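Local coordinates for acetaldehyde dehydrogenase (Acetylating) (Geobacillus thermoglucosidasius, PDB 5J78), which probably catalyses the reversible NAD-linked interconversion of acetyl-CoA and acetaldehyde with coenzyme A, the reductive direction leading toward ethanol in this thermophile, at residues V162-P167 with A203-L208; V246-S251 with Q259-S264; A252-A257 with K286-A291; Q329-M334 with S365-F370. One frame throughout, in Å; residues are numbered along the deposited sequence.

Contact 1: residues V162-P167 with A203-L208; sequences VFSPHP and AATNEL
Leu-208 carries the apolar part of this contact, laying its forked end between Val-162 and Ser-164 on the side of strand 160-165 that faces helix 202-210. One methyl, CD1, rests 3.8 Å from CG1 of Val-162, and the two side chains lie alongside one another, running in opposite senses. The other methyl, CD2, sits 3.8 Å from CB of Ser-164 and also lies near the carbonyl oxygen of Val-162. This double reach follows from the leucine's first torsion: CG stands anti to the backbone N (chi1 177°), which throws the branch out from the helix toward the strand. An alanine at this position is likely to leave Val-162 CG1 and Ser-164 CB without their facing methyls and open a gap beneath the helix. The polar part is slighter. Ser-164 OG and Thr-205 OG1 stand 3.8 Å apart, and a water joins them, 2.8 Å from Ser-164 OG but only weakly bound, at 3.3 Å, to Thr-205 OG1. The threonine hydroxyl has its stronger partner in the carbonyl oxygen of Thr-201, just before the helix. Val-162 and Ser-164 bond through their backbones to the neighbouring strand 124-138, where Ala-135 also touches Leu-208. A helix running nearly antiparallel to the strand it covers (149°) is the α/β layering of a Rossmann-like sheet, consistent with the nucleotide-binding domain of aldehyde dehydrogenases.

Contact 2: residues V246-S251 with Q259-S264; sequences VYIHES and QLIIQS
Ile-248 and Ile-261 meet methyl to methyl, their CD1 atoms 3.8 Å apart, and this is the tight point between strand 244-248 and helix 254-265. They meet at a slant. Ile-261 is turned with CG1 anti to its carbonyl carbon (chi1 -73°) and extends from there, so that its CD1 leads toward the strand. Val-246 closes on the same methyl more loosely, with CG1 4.4 Å from Ile-261 CD1. Leu-279 of strand 276-282 and His-399 of strand 395-399 pack on both Val-246 and Ile-261, and all three touching side chains are buried. The far side of the helix is polar by contrast. There Gln-259 NE2 gives a hydrogen bond of 3.2 Å to Gln-263 OE1, one turn on, bent to 147° at the hydrogen; Gln-263 OE1 lies close to the amide plane of Gln-259, but the donor sits 52° above the carbonyl plane of Gln-263. The remaining amide ends look elsewhere: Gln-259 OE1 takes Lys-256 NZ, and Gln-263 NE2 bonds to the Met-473 carbonyl oxygen of the second subunit. Strand, helix and the parallel strand 276-282 form a β-α-β crossover. Between strand 244-248 and the helix the contact is carbon on carbon, so this grip depends on shape and burial, while the glutamine amides bond one another, Lys-256 and the second subunit, and buried Ser-264 OG ties the helix to Glu-276.

Contact 3: residues A252-A257 with K286-A291; sequences ANIAKA and KEKVVA
The carbonyl oxygen of Lys-286 accepts two backbone N-H groups: Val-290 N at 2.9 Å, one turn on, and, more weakly, Val-289 N. This pins the first turn of helix 286-295, from which Lys-288 and Val-289 meet Ile-254 of helix 254-265. Ile-254 CD1 sits 3.8 Å from Lys-288 CB and close to CD of the same chain, while Ile-254 CG2 lies 3.9 Å from Val-289 CG2 and almost as near to Val-289 CA. The isoleucine crosses both partners at about a right angle. The spread comes from its torsions: CG2 is anti to the backbone N and CG1 anti to the carbonyl carbon (chi1 -66°), with CD1 extended beyond. Lys-288 lends the carbons CB and CD; beyond them the chain bends at its last torsion and the amine leads away. With an alanine in place of Ile-254, Val-289 CG2 and the Lys-288 methylenes would probably lose their cover, leaving the two helix starts parted by a gap. Asn-253, the N-cap, fixes the isoleucine's helix: its OD1 takes Lys-256 N at 3.3 Å, nearly straight (164°) though well above the carbonyl plane. Ala-255 O bonds to Gln-296 NE2. Neighbouring helices of the α/β domain are joined by carbon-to-carbon packing at a partly exposed edge; the N-cap and first-turn backbone bonds shape the helix starts, while Lys-256 NZ reaches Glu-472 of the second subunit.

Contact 4: residues Q329-M334 with S365-F370; sequences QVIAEM and SPILAF
Ile-331 faces Ser-365, Pro-366 and Ile-367 with its two branches parted between them. CD1, at the end of an extended arm (chi2 163°), comes to 3.9 Å from CD of Pro-366, meeting the proline ring at the carbon next to its nitrogen, and lies 4.2 Å from CB of Ser-365. The shorter branch, CG2, turns instead to Ile-367, whose CD1 stands 4.2 Å away. Both encounters are slanting ones, the long axis of Ile-331 lying neither along nor square to its partners. In Ile-367 CG1 is anti to the carbonyl carbon (chi1 -54°), which carries CD1 forward to meet the helix. Pro-366 is the centre of an inverse gamma turn: Ile-367 N bonds back to Ser-365 O at 2.6 Å, kinking the chain just before it enters strand 367-373. That strand belongs to the seven-stranded parallel sheet of the α/β domain, between strands 276-282 and 345-349, and helix 328-335 lies over its start. Leu-346 of strand 345-349 adds to the packing round Ile-331, while Val-309 and Ile-313 of helix 303-313 lie against Ile-367. The polar groups of the turn are engaged too. Ser-365 O receives Lys-265 NZ as well as the turn's N-H, and Ser-365 OG has its strongest partner in the carbonyl oxygen of Lys-363.

Contact 1 stands apart, in the sheet that holds strands 124-138 and 160-165; its centre is 38 Å from that of contact 2, and a bound magnesium ion lies about 12 Å from the side chain of Leu-208. Contacts 2, 3 and 4 belong to the part built on the seven-stranded parallel sheet. Contacts 2 and 3 share helix 254-265, their centres 8 Å apart, and meet where Ile-248 CD1 lies 4.1 Å from Val-289 CG1. Phe-370 of contact 4 packs on contact 3, its CZ 3.8 Å from Val-290 CG2, and Leu-368 touches Ile-261 of contact 2. Cys-273, found as 3-sulfinoalanine, falls between helix 254-265 and strand 276-282, consistent with the family's reactive cysteine.

Contact 1: residues V162-P167 with A203-L208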
# COMPACT_ATOMS: atom_id res chain seq x y z
N VAL A 162 19.45 -17.74 -4.64
CA VAL A 162 19.13 -16.92 -5.82
C VAL A 162 19.63 -15.50 -5.58
O VAL A 162 19.19 -14.84 -4.65
CB VAL A 162 17.60 -16.87 -6.12
CG1 VAL A 162 17.34 -16.05 -7.37
CG2 VAL A 162 17.02 -18.26 -6.27
N PHE A 163 20.54 -15.05 -6.44
CA PHE A 163 21.13 -13.71 -6.33
C PHE A 163 20.40 -12.61 -7.07
O PHE A 163 19.84 -12.83 -8.14
CB PHE A 163 22.58 -13.75 -6.81
CG PHE A 163 23.48 -14.50 -5.89
CD1 PHE A 163 23.75 -14.00 -4.64
CD2 PHE A 163 24.01 -15.72 -6.27
CE1 PHE A 163 24.56 -14.68 -3.77
CE2 PHE A 163 24.83 -16.42 -5.41
CZ PHE A 163 25.10 -15.90 -4.16
N SER A 164 20.43 -11.42 -6.48
CA SER A 164 19.89 -10.20 -7.08
C SER A 164 20.97 -9.11 -7.10
O SER A 164 21.29 -8.54 -6.05
CB SER A 164 18.64 -9.73 -6.32
OG SER A 164 18.03 -8.61 -6.95
N PRO A 165 21.55 -8.82 -8.29
CA PRO A 165 22.53 -7.73 -8.44
C PRO A 165 21.95 -6.35 -8.42
O PRO A 165 20.82 -6.11 -8.84
CB PRO A 165 23.14 -7.97 -9.83
CG PRO A 165 22.59 -9.23 -10.32
CD PRO A 165 21.31 -9.49 -9.58
N HIS A 166 22.75 -5.43 -7.92
CA HIS A 166 22.64 -4.01 -8.23
C HIS A 166 22.70 -3.82 -9.77
O HIS A 166 23.49 -4.48 -10.45
CB HIS A 166 23.77 -3.28 -7.51
CG HIS A 166 23.61 -1.79 -7.44
ND1 HIS A 166 23.70 -0.98 -8.55
CD2 HIS A 166 23.43 -0.97 -6.38
CE1 HIS A 166 23.54 0.28 -8.17
NE2 HIS A 166 23.38 0.31 -6.86
N PRO A 167 21.85 -2.95 -10.33
CA PRO A 167 21.88 -2.84 -11.80
C PRO A 167 23.25 -2.44 -12.40
O PRO A 167 23.59 -2.88 -13.49
CB PRO A 167 20.83 -1.76 -12.08
CG PRO A 167 19.93 -1.80 -10.91
CD PRO A 167 20.78 -2.15 -9.73
N ALA A 203 10.57 -4.71 -9.91
CA ALA A 203 9.62 -5.82 -9.89
C ALA A 203 10.28 -7.15 -9.53
O ALA A 203 9.73 -7.90 -8.73
CB ALA A 203 8.93 -5.91 -11.24
N ALA A 204 11.46 -7.43 -10.07
CA ALA A 204 12.13 -8.70 -9.81
C ALA A 204 12.64 -8.78 -8.36
O ALA A 204 12.53 -9.81 -7.72
CB ALA A 204 13.31 -8.90 -10.79
N THR A 205 13.22 -7.68 -7.88
CA THR A 205 13.68 -7.62 -6.49
C THR A 205 12.53 -7.89 -5.54
O THR A 205 12.64 -8.67 -4.59
CB THR A 205 14.29 -6.26 -6.17
OG1 THR A 205 15.31 -5.96 -7.13
CG2 THR A 205 14.90 -6.27 -4.77
N ASN A 206 11.41 -7.25 -5.84
CA ASN A 206 10.19 -7.40 -5.06
C ASN A 206 9.66 -8.85 -5.10
O ASN A 206 9.29 -9.43 -4.07
CB ASN A 206 9.14 -6.43 -5.58
CG ASN A 206 7.88 -6.43 -4.75
OD1 ASN A 206 7.86 -5.93 -3.62
ND2 ASN A 206 6.81 -6.96 -5.31
N GLU A 207 9.65 -9.43 -6.29
CA GLU A 207 9.19 -10.79 -6.46
C GLU A 207 10.08 -11.72 -5.64
O GLU A 207 9.60 -12.58 -4.92
CB GLU A 207 9.21 -11.19 -7.95
CG GLU A 207 8.59 -12.55 -8.26
CD GLU A 207 7.06 -12.57 -8.14
OE1 GLU A 207 6.44 -11.49 -8.05
OE2 GLU A 207 6.47 -13.67 -8.16
N LEU A 208 11.38 -11.54 -5.75
CA LEU A 208 12.33 -12.42 -5.07
C LEU A 208 12.19 -12.33 -3.55
O LEU A 208 12.27 -13.35 -2.85
CB LEU A 208 13.77 -12.08 -5.47
CG LEU A 208 14.82 -12.92 -4.75
CD1 LEU A 208 14.71 -14.39 -5.13
CD2 LEU A 208 16.21 -12.39 -5.10
O HOH W 1 18.31 -6.13 -5.77

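Contact 2: residues V246-S251 with Q259-S264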
# COMPACT_ATOMS: atom_id res chain seq x y z
N VAL A 246 38.20 6.42 13.79
CA VAL A 246 39.36 5.74 14.35
C VAL A 246 40.16 6.70 15.21
O VAL A 246 40.54 7.80 14.77
CB VAL A 246 40.25 5.13 13.24
CG1 VAL A 246 41.47 4.42 13.84
CG2 VAL A 246 39.46 4.16 12.43
N TYR A 247 40.40 6.28 16.45
CA TYR A 247 41.13 7.08 17.45
C TYR A 247 42.60 6.69 17.47
O TYR A 247 42.92 5.52 17.66
CB TYR A 247 40.50 6.85 18.84
CG TYR A 247 41.14 7.57 20.01
CD1 TYR A 247 41.64 8.86 19.89
CD2 TYR A 247 41.22 6.94 21.26
CE1 TYR A 247 42.22 9.51 20.99
CE2 TYR A 247 41.79 7.59 22.35
CZ TYR A 247 42.29 8.87 22.21
OH TYR A 247 42.85 9.51 23.30
N ILE A 248 43.49 7.66 17.26
CA ILE A 248 44.92 7.42 17.46
C ILE A 248 45.29 8.10 18.78
O ILE A 248 45.34 9.32 18.87
CB ILE A 248 45.82 7.95 16.31
CG1 ILE A 248 45.32 7.44 14.96
CG2 ILE A 248 47.28 7.50 16.54
CD1 ILE A 248 46.06 8.01 13.74
N HIS A 249 45.52 7.27 19.79
CA HIS A 249 45.88 7.74 21.12
C HIS A 249 47.39 8.02 21.18
O HIS A 249 48.16 7.41 20.44
CB HIS A 249 45.48 6.67 22.14
CG HIS A 249 45.93 6.94 23.54
ND1 HIS A 249 46.91 6.20 24.16
CD2 HIS A 249 45.50 7.85 24.45
CE1 HIS A 249 47.09 6.65 25.38
NE2 HIS A 249 46.24 7.64 25.59
N GLU A 250 47.80 8.94 22.06
CA GLU A 250 49.21 9.36 22.15
C GLU A 250 50.15 8.18 22.37
O GLU A 250 51.34 8.27 22.06
CB GLU A 250 49.38 10.38 23.27
CG GLU A 250 49.52 9.79 24.66
CD GLU A 250 49.39 10.83 25.77
OE1 GLU A 250 49.74 10.51 26.93
OE2 GLU A 250 48.93 11.96 25.50
N SER A 251 49.63 7.07 22.89
CA SER A 251 50.45 5.89 23.15
C SER A 251 50.73 5.05 21.90
O SER A 251 51.45 4.06 21.98
CB SER A 251 49.79 5.01 24.20
OG SER A 251 48.54 4.51 23.75
N GLN A 259 50.36 3.31 8.65
CA GLN A 259 50.48 2.28 7.63
C GLN A 259 49.24 1.38 7.59
O GLN A 259 48.72 1.07 6.51
CB GLN A 259 51.73 1.44 7.88
CG GLN A 259 52.04 0.41 6.81
CD GLN A 259 51.24 -0.87 6.98
OE1 GLN A 259 51.22 -1.48 8.05
NE2 GLN A 259 50.57 -1.30 5.91
N LEU A 260 48.77 0.94 8.75
CA LEU A 260 47.59 0.08 8.79
C LEU A 260 46.37 0.84 8.25
O LEU A 260 45.58 0.28 7.47
CB LEU A 260 47.32 -0.43 10.21
CG LEU A 260 48.35 -1.43 10.75
CD1 LEU A 260 48.33 -1.52 12.28
CD2 LEU A 260 48.15 -2.80 10.13
N ILE A 261 46.25 2.12 8.62
CA ILE A 261 45.11 2.95 8.22
C ILE A 261 45.10 3.22 6.71
O ILE A 261 44.06 3.15 6.07
CB ILE A 261 45.11 4.28 8.99
CG1 ILE A 261 44.70 4.06 10.45
CG2 ILE A 261 44.14 5.27 8.35
CD1 ILE A 261 45.02 5.25 11.36
N ILE A 262 46.27 3.53 6.15
CA ILE A 262 46.34 3.86 4.72
C ILE A 262 46.09 2.62 3.89
O ILE A 262 45.37 2.66 2.89
CB ILE A 262 47.70 4.51 4.35
CG1 ILE A 262 47.74 5.94 4.87
CG2 ILE A 262 47.90 4.51 2.84
CD1 ILE A 262 49.12 6.66 4.70
N GLN A 263 46.67 1.50 4.31
CA GLN A 263 46.42 0.26 3.59
C GLN A 263 44.92 -0.08 3.58
O GLN A 263 44.37 -0.49 2.55
CB GLN A 263 47.22 -0.89 4.21
CG GLN A 263 47.22 -2.14 3.31
CD GLN A 263 47.86 -3.36 3.96
OE1 GLN A 263 48.24 -3.34 5.14
NE2 GLN A 263 47.96 -4.43 3.19
N SER A 264 44.26 0.10 4.72
CA SER A 264 42.85 -0.22 4.86
C SER A 264 41.97 0.77 4.11
O SER A 264 41.03 0.38 3.41
CB SER A 264 42.45 -0.24 6.35
OG SER A 264 41.05 -0.20 6.52

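Contact 3: residues A252-A257 with K286-A291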
# COMPACT_ATOMS: atom_id res chain seq x y z
N ALA A 252 50.16 5.43 20.75
CA ALA A 252 50.28 4.62 19.53
C ALA A 252 51.67 4.61 18.91
O ALA A 252 52.35 5.64 18.87
CB ALA A 252 49.30 5.11 18.49
N ASN A 253 52.08 3.44 18.41
CA ASN A 253 53.14 3.35 17.39
C ASN A 253 52.67 4.07 16.10
O ASN A 253 51.95 3.47 15.30
CB ASN A 253 53.47 1.88 17.12
CG ASN A 253 54.64 1.69 16.14
OD1 ASN A 253 54.92 2.54 15.29
ND2 ASN A 253 55.32 0.55 16.25
N ILE A 254 53.06 5.32 15.92
CA ILE A 254 52.45 6.19 14.90
C ILE A 254 52.72 5.72 13.47
O ILE A 254 51.82 5.72 12.62
CB ILE A 254 52.91 7.65 15.07
CG1 ILE A 254 52.39 8.20 16.40
CG2 ILE A 254 52.44 8.53 13.89
CD1 ILE A 254 52.93 9.54 16.79
N ALA A 255 53.94 5.30 13.20
CA ALA A 255 54.29 4.84 11.86
C ALA A 255 53.47 3.59 11.47
O ALA A 255 52.98 3.47 10.34
CB ALA A 255 55.76 4.55 11.78
N LYS A 256 53.36 2.66 12.40
CA LYS A 256 52.64 1.41 12.15
C LYS A 256 51.12 1.66 12.01
O LYS A 256 50.43 1.06 11.19
CB LYS A 256 52.94 0.42 13.28
CG LYS A 256 52.26 -0.93 13.17
CD LYS A 256 52.80 -1.74 12.01
CE LYS A 256 52.06 -3.05 11.86
NZ LYS A 256 51.72 -3.30 10.42
N ALA A 257 50.62 2.58 12.83
CA ALA A 257 49.21 2.92 12.83
C ALA A 257 48.80 3.53 11.49
O ALA A 257 47.81 3.12 10.88
CB ALA A 257 48.90 3.87 13.96
N LYS A 286 49.68 15.15 17.17
CA LYS A 286 49.13 15.64 15.92
C LYS A 286 50.22 15.84 14.85
O LYS A 286 50.19 15.20 13.78
CB LYS A 286 48.39 16.95 16.19
CG LYS A 286 47.87 17.66 14.95
CD LYS A 286 48.70 18.88 14.62
CE LYS A 286 47.92 19.91 13.79
NZ LYS A 286 47.78 19.52 12.36
N GLU A 287 51.20 16.69 15.14
CA GLU A 287 52.22 17.04 14.16
C GLU A 287 52.98 15.81 13.66
O GLU A 287 53.27 15.71 12.47
CB GLU A 287 53.20 18.07 14.76
CG GLU A 287 54.45 18.28 13.92
CD GLU A 287 55.29 19.48 14.37
OE1 GLU A 287 54.89 20.20 15.33
OE2 GLU A 287 56.35 19.71 13.77
N LYS A 288 53.30 14.86 14.55
CA LYS A 288 53.95 13.62 14.11
C LYS A 288 53.04 12.80 13.19
O LYS A 288 53.50 12.19 12.22
CB LYS A 288 54.36 12.75 15.29
CG LYS A 288 55.43 13.29 16.20
CD LYS A 288 56.12 12.12 16.91
CE LYS A 288 56.94 12.56 18.11
NZ LYS A 288 56.06 13.10 19.18
N VAL A 289 51.74 12.80 13.49
CA VAL A 289 50.80 11.97 12.74
C VAL A 289 50.64 12.54 11.33
O VAL A 289 50.74 11.82 10.33
CB VAL A 289 49.42 11.87 13.48
CG1 VAL A 289 48.36 11.25 12.61
CG2 VAL A 289 49.55 11.03 14.74
N VAL A 290 50.43 13.85 11.27
CA VAL A 290 50.31 14.56 9.99
C VAL A 290 51.55 14.31 9.11
O VAL A 290 51.44 14.03 7.91
CB VAL A 290 50.13 16.08 10.22
CG1 VAL A 290 50.39 16.88 8.93
CG2 VAL A 290 48.74 16.38 10.74
N ALA A 291 52.72 14.39 9.72
CA ALA A 291 53.96 14.26 8.98
C ALA A 291 54.11 12.83 8.50
O ALA A 291 54.51 12.58 7.36
CB ALA A 291 55.16 14.70 9.84

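Contact 4: residues Q329-M334 with S365-F370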
# COMPACT_ATOMS: atom_id res chain seq x y z
N GLN A 329 43.43 10.98 -7.73
CA GLN A 329 43.65 11.80 -8.91
C GLN A 329 42.37 12.07 -9.69
O GLN A 329 42.17 13.17 -10.20
CB GLN A 329 44.67 11.14 -9.82
CG GLN A 329 46.10 11.14 -9.27
CD GLN A 329 46.30 10.19 -8.08
OE1 GLN A 329 45.62 9.15 -7.95
NE2 GLN A 329 47.25 10.54 -7.21
N VAL A 330 41.50 11.05 -9.78
CA VAL A 330 40.21 11.20 -10.43
C VAL A 330 39.36 12.18 -9.65
O VAL A 330 38.74 13.07 -10.22
CB VAL A 330 39.47 9.86 -10.55
CG1 VAL A 330 38.04 10.06 -11.10
CG2 VAL A 330 40.27 8.88 -11.42
N ILE A 331 39.34 12.02 -8.33
CA ILE A 331 38.59 12.92 -7.47
C ILE A 331 39.11 14.35 -7.61
O ILE A 331 38.33 15.30 -7.69
CB ILE A 331 38.68 12.47 -6.02
CG1 ILE A 331 37.99 11.11 -5.85
CG2 ILE A 331 38.02 13.48 -5.09
CD1 ILE A 331 38.37 10.43 -4.58
N ALA A 332 40.44 14.50 -7.63
CA ALA A 332 41.06 15.83 -7.78
C ALA A 332 40.58 16.50 -9.06
O ALA A 332 40.18 17.66 -9.05
CB ALA A 332 42.57 15.70 -7.79
N GLU A 333 40.62 15.74 -10.15
CA GLU A 333 40.18 16.24 -11.44
C GLU A 333 38.73 16.67 -11.37
O GLU A 333 38.36 17.73 -11.90
CB GLU A 333 40.37 15.16 -12.50
CG GLU A 333 40.35 15.69 -13.92
CD GLU A 333 40.54 14.60 -14.96
OE1 GLU A 333 41.11 13.54 -14.62
OE2 GLU A 333 40.11 14.80 -16.12
N MET A 334 37.91 15.87 -10.70
CA MET A 334 36.48 16.13 -10.61
C MET A 334 36.22 17.40 -9.85
O MET A 334 35.29 18.15 -10.16
CB MET A 334 35.75 14.97 -9.90
CG MET A 334 35.57 13.73 -10.72
SD MET A 334 34.62 12.46 -9.84
CE MET A 334 34.35 11.31 -11.19
N SER A 365 35.45 6.29 -0.39
CA SER A 365 36.48 6.72 -1.34
C SER A 365 37.71 7.14 -0.54
O SER A 365 37.64 7.26 0.70
CB SER A 365 35.97 7.86 -2.23
OG SER A 365 35.66 9.00 -1.45
N PRO A 366 38.84 7.36 -1.22
CA PRO A 366 40.08 7.63 -0.49
C PRO A 366 40.14 9.08 -0.00
O PRO A 366 41.06 9.84 -0.32
CB PRO A 366 41.17 7.30 -1.51
CG PRO A 366 40.48 6.66 -2.66
CD PRO A 366 39.09 7.16 -2.65
N ILE A 367 39.13 9.44 0.78
CA ILE A 367 39.05 10.72 1.49
C ILE A 367 38.84 10.43 2.96
O ILE A 367 37.98 9.62 3.33
CB ILE A 367 37.91 11.61 0.98
CG1 ILE A 367 38.02 11.79 -0.53
CG2 ILE A 367 37.93 12.95 1.71
CD1 ILE A 367 36.86 12.56 -1.18
N LEU A 368 39.57 11.14 3.79
CA LEU A 368 39.62 10.91 5.21
C LEU A 368 39.49 12.25 5.93
O LEU A 368 40.23 13.18 5.60
CB LEU A 368 40.93 10.21 5.56
CG LEU A 368 41.07 9.43 6.85
CD1 LEU A 368 39.94 8.41 7.03
CD2 LEU A 368 42.41 8.74 6.86
N ALA A 369 38.56 12.37 6.86
CA ALA A 369 38.50 13.54 7.74
C ALA A 369 39.53 13.40 8.86
O ALA A 369 39.87 12.29 9.25
CB ALA A 369 37.12 13.73 8.33
N PHE A 370 40.01 14.53 9.37
CA PHE A 370 41.05 14.56 10.39
C PHE A 370 40.66 15.47 11.55
O PHE A 370 40.60 16.69 11.39
CB PHE A 370 42.37 15.05 9.78
CG PHE A 370 43.57 14.88 10.67
CD1 PHE A 370 43.92 15.86 11.59
CD2 PHE A 370 44.37 13.76 10.57
CE1 PHE A 370 45.03 15.71 12.40
CE2 PHE A 370 45.48 13.61 11.39
CZ PHE A 370 45.81 14.58 12.29